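DUF4348 domain-containing protein (Bacteroides fragilis, PDB 3SBU) is of unknown function but belongs to the NTF2-like (cystatin-like) superfamily, in which the curved sheet often lines a ligand pocket. Local coordinates at residues Leu63-Gly68 and Glu139-Arg144. Residues are numbered along the deposited sequence; the frame is centred on the assembly and turned at random.
Sequences LPYYNG and EAINLR
Tyr65 lays its ring across Ile141, with CE2 3.5 Å from the CG2 methyl of Ile141 and Ile141 O over one ring face. CG of Tyr65 stands anti to the backbone N (chi1 -158°), which carries the ring over the neighbouring strand. The far end of the ring reaches Leu143. There Leu143 CD1 lies 3.7 Å from Tyr65 CE1 and also touches the hydroxyl oxygen. Leu63 extends the apolar strip at the other end: its CD2 meets Ile141 CD1 at 3.8 Å, while its CD1 lies against the backbone of Glu139. Ile141 CD1 also comes near Tyr65 CE2.

The opposite face carries Tyr66 and Asn142. Tyr66 CB and Asn142 CB are 3.9 Å apart. Ala140 CB sits at the edge of the Tyr66 ring. The Asn142 side chain then turns away from Tyr66. Its ND2 donates a hydrogen bond to O1 of a glycerol, probably from the crystallisation liquor, and makes a weak one to Tyr128 OH on strand 128-131.

The backbones run parallel, their short axes 12° apart. Ile141 N donates to Pro64 O, and Ile141 O accepts from Tyr66 N at 2.9 Å, with an N-H...O angle of 164°. Leu143 N then bonds to Tyr66 O, also at 2.9 Å, and a weak bond from Gly68 N to Leu143 O ends the ladder. Tyr66 is gripped through both its N and its O. CA-H groups of Tyr65 and Asn142 add contacts to Ile141 O and Tyr66 O, respectively.

This is the parallel pairing in a mixed sheet whose other neighbouring strands are antiparallel. It joins strand 65-67, near one margin of the sheet, to strand 136-143. Backbone amides carry the directional bonds. The apolar contacts, Leu63 with Ile141 and Tyr65 with Ile141 and Leu143, are less directional and probably do not dictate the register alone.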
ATOM      1  N   LEU A  63      25.977 -14.158 -33.777  1.00 87.69           N
ATOM      2  CA  LEU A  63      25.388 -12.946 -33.201  1.00 81.56           C
ATOM      3  C   LEU A  63      26.428 -11.851 -33.000  1.00 81.99           C
ATOM      4  O   LEU A  63      27.355 -12.026 -32.204  1.00 82.31           O
ATOM      5  CB  LEU A  63      24.670 -13.251 -31.870  1.00 79.52           C
ATOM      6  CG  LEU A  63      23.920 -12.084 -31.180  1.00 78.70           C
ATOM      7  CD1 LEU A  63      22.544 -11.827 -31.825  1.00 77.96           C
ATOM      8  CD2 LEU A  63      23.741 -12.360 -29.711  1.00 77.11           C
ATOM      9  N   PRO A  64      26.297 -10.709 -33.706  1.00 76.53           N
ATOM     10  CA  PRO A  64      27.230  -9.593 -33.460  1.00 75.49           C
ATOM     11  C   PRO A  64      27.125  -9.114 -32.006  1.00 76.88           C
ATOM     12  O   PRO A  64      26.026  -8.826 -31.539  1.00 73.43           O
ATOM     13  CB  PRO A  64      26.768  -8.505 -34.443  1.00 76.52           C
ATOM     14  CG  PRO A  64      25.857  -9.187 -35.402  1.00 82.44           C
ATOM     15  CD  PRO A  64      25.255 -10.340 -34.681  1.00 78.16           C
ATOM     16  N   TYR A  65      28.248  -9.157 -31.269  1.00 74.42           N
ATOM     17  CA  TYR A  65      28.386  -8.741 -29.870  1.00 72.13           C
ATOM     18  C   TYR A  65      29.429  -7.611 -29.805  1.00 75.36           C
ATOM     19  O   TYR A  65      30.584  -7.826 -30.183  1.00 77.16           O
ATOM     20  CB  TYR A  65      28.814  -9.954 -29.007  1.00 75.67           C
ATOM     21  CG  TYR A  65      28.497  -9.836 -27.529  1.00 75.52           C
ATOM     22  CD1 TYR A  65      29.341  -9.138 -26.667  1.00 76.19           C
ATOM     23  CD2 TYR A  65      27.386 -10.472 -26.980  1.00 75.29           C
ATOM     24  CE1 TYR A  65      29.062  -9.040 -25.302  1.00 76.19           C
ATOM     25  CE2 TYR A  65      27.108 -10.399 -25.614  1.00 74.33           C
ATOM     26  CZ  TYR A  65      27.934  -9.659 -24.781  1.00 81.45           C
ATOM     27  OH  TYR A  65      27.645  -9.571 -23.436  1.00 78.61           O
ATOM     28  N   TYR A  66      29.048  -6.422 -29.351  1.00 68.14           N
ATOM     29  CA  TYR A  66      30.022  -5.341 -29.336  1.00 66.58           C
ATOM     30  C   TYR A  66      30.392  -4.957 -27.908  1.00 66.24           C
ATOM     31  O   TYR A  66      29.519  -4.628 -27.109  1.00 63.14           O
ATOM     32  CB  TYR A  66      29.496  -4.130 -30.130  1.00 66.64           C
ATOM     33  CG  TYR A  66      29.121  -4.459 -31.558  1.00 70.83           C
ATOM     34  CD1 TYR A  66      30.071  -4.421 -32.576  1.00 75.74           C
ATOM     35  CD2 TYR A  66      27.814  -4.811 -31.894  1.00 71.38           C
ATOM     36  CE1 TYR A  66      29.729  -4.739 -33.895  1.00 78.68           C
ATOM     37  CE2 TYR A  66      27.460  -5.124 -33.204  1.00 74.05           C
ATOM     38  CZ  TYR A  66      28.417  -5.083 -34.202  1.00 84.11           C
ATOM     39  OH  TYR A  66      28.058  -5.400 -35.487  1.00 85.86           O
ATOM     40  N   ASN A  67      31.684  -5.119 -27.567  1.00 62.60           N
ATOM     41  CA  ASN A  67      32.261  -4.722 -26.285  1.00 60.87           C
ATOM     42  C   ASN A  67      32.818  -3.337 -26.504  1.00 64.41           C
ATOM     43  O   ASN A  67      34.019  -3.151 -26.659  1.00 63.92           O
ATOM     44  CB  ASN A  67      33.314  -5.730 -25.799  1.00 60.45           C
ATOM     45  CG  ASN A  67      32.705  -7.047 -25.410  1.00 80.30           C
ATOM     46  OD1 ASN A  67      31.919  -7.135 -24.461  1.00 72.00           O
ATOM     47  ND2 ASN A  67      33.025  -8.099 -26.154  1.00 76.38           N
ATOM     48  N   GLY A  68      31.916  -2.365 -26.571  1.00 62.04           N
ATOM     49  CA  GLY A  68      32.304  -1.010 -26.927  1.00 62.79           C
ATOM     50  C   GLY A  68      32.617  -1.014 -28.417  1.00 72.19           C
ATOM     51  O   GLY A  68      31.842  -1.564 -29.210  1.00 72.92           O
ATOM     52  N   GLU A 139      19.147  -9.377 -32.815  1.00 68.89           N
ATOM     53  CA  GLU A 139      20.071  -9.004 -33.885  1.00 69.97           C
ATOM     54  C   GLU A 139      21.479  -8.717 -33.401  1.00 75.49           C
ATOM     55  O   GLU A 139      22.416  -8.973 -34.150  1.00 79.61           O
ATOM     56  CB  GLU A 139      19.541  -7.762 -34.629  1.00 69.67           C
ATOM     57  CG  GLU A 139      18.231  -7.988 -35.368  1.00 76.04           C
ATOM     58  CD  GLU A 139      18.262  -8.882 -36.593  1.00 89.46           C
ATOM     59  OE1 GLU A 139      19.297  -8.914 -37.297  1.00 80.75           O
ATOM     60  OE2 GLU A 139      17.229  -9.531 -36.869  1.00 87.07           O
ATOM     61  N   ALA A 140      21.636  -8.136 -32.193  1.00 68.88           N
ATOM     62  CA  ALA A 140      22.932  -7.755 -31.626  1.00 68.40           C
ATOM     63  C   ALA A 140      22.835  -7.473 -30.135  1.00 69.24           C
ATOM     64  O   ALA A 140      21.749  -7.202 -29.613  1.00 68.23           O
ATOM     65  CB  ALA A 140      23.475  -6.506 -32.336  1.00 68.56           C
ATOM     66  N   ILE A 141      23.972  -7.513 -29.464  1.00 63.91           N
ATOM     67  CA  ILE A 141      24.106  -7.153 -28.057  1.00 60.94           C
ATOM     68  C   ILE A 141      25.275  -6.205 -27.987  1.00 61.64           C
ATOM     69  O   ILE A 141      26.292  -6.484 -28.604  1.00 62.77           O
ATOM     70  CB  ILE A 141      24.273  -8.372 -27.085  1.00 65.15           C
ATOM     71  CG1 ILE A 141      23.015  -9.272 -27.078  1.00 65.86           C
ATOM     72  CG2 ILE A 141      24.602  -7.896 -25.643  1.00 63.62           C
ATOM     73  CD1 ILE A 141      23.201 -10.623 -26.380  1.00 68.39           C
ATOM     74  N   ASN A 142      25.151  -5.084 -27.282  1.00 55.40           N
ATOM     75  CA  ASN A 142      26.337  -4.232 -27.118  1.00 55.14           C
ATOM     76  C   ASN A 142      26.469  -3.809 -25.657  1.00 54.59           C
ATOM     77  O   ASN A 142      25.513  -3.914 -24.900  1.00 51.22           O
ATOM     78  CB  ASN A 142      26.363  -3.028 -28.089  1.00 57.03           C
ATOM     79  CG  ASN A 142      25.386  -1.894 -27.836  1.00 68.90           C
ATOM     80  OD1 ASN A 142      24.762  -1.761 -26.784  1.00 62.08           O
ATOM     81  ND2 ASN A 142      25.252  -1.022 -28.809  1.00 64.27           N
ATOM     82  N   LEU A 143      27.662  -3.394 -25.264  1.00 53.31           N
ATOM     83  CA  LEU A 143      27.967  -2.874 -23.931  1.00 52.83           C
ATOM     84  C   LEU A 143      28.586  -1.535 -24.087  1.00 55.18           C
ATOM     85  O   LEU A 143      29.548  -1.368 -24.841  1.00 54.26           O
ATOM     86  CB  LEU A 143      28.889  -3.777 -23.099  1.00 54.84           C
ATOM     87  CG  LEU A 143      28.186  -4.872 -22.354  1.00 61.35           C
ATOM     88  CD1 LEU A 143      28.184  -6.143 -23.178  1.00 65.04           C
ATOM     89  CD2 LEU A 143      28.841  -5.125 -21.041  1.00 63.82           C
ATOM     90  N   ARG A 144      28.015  -0.569 -23.395  1.00 50.30           N
ATOM     91  CA  ARG A 144      28.462   0.807 -23.461  1.00 48.77           C
ATOM     92  C   ARG A 144      28.504   1.416 -22.072  1.00 48.76           C
ATOM     93  O   ARG A 144      27.714   1.047 -21.194  1.00 46.19           O
ATOM     94  CB  ARG A 144      27.499   1.605 -24.371  1.00 49.27           C
ATOM     95  CG  ARG A 144      27.774   1.432 -25.869  1.00 55.15           C
ATOM     96  CD  ARG A 144      26.638   2.072 -26.631  1.00 71.78           C
ATOM     97  NE  ARG A 144      26.707   1.816 -28.069  1.00 83.39           N
ATOM     98  CZ  ARG A 144      25.773   2.193 -28.937  1.00 93.26           C
ATOM     99  NH1 ARG A 144      24.690   2.833 -28.518  1.00 74.10           N
ATOM    100  NH2 ARG A 144      25.910   1.921 -30.227  1.00 87.41           N
TER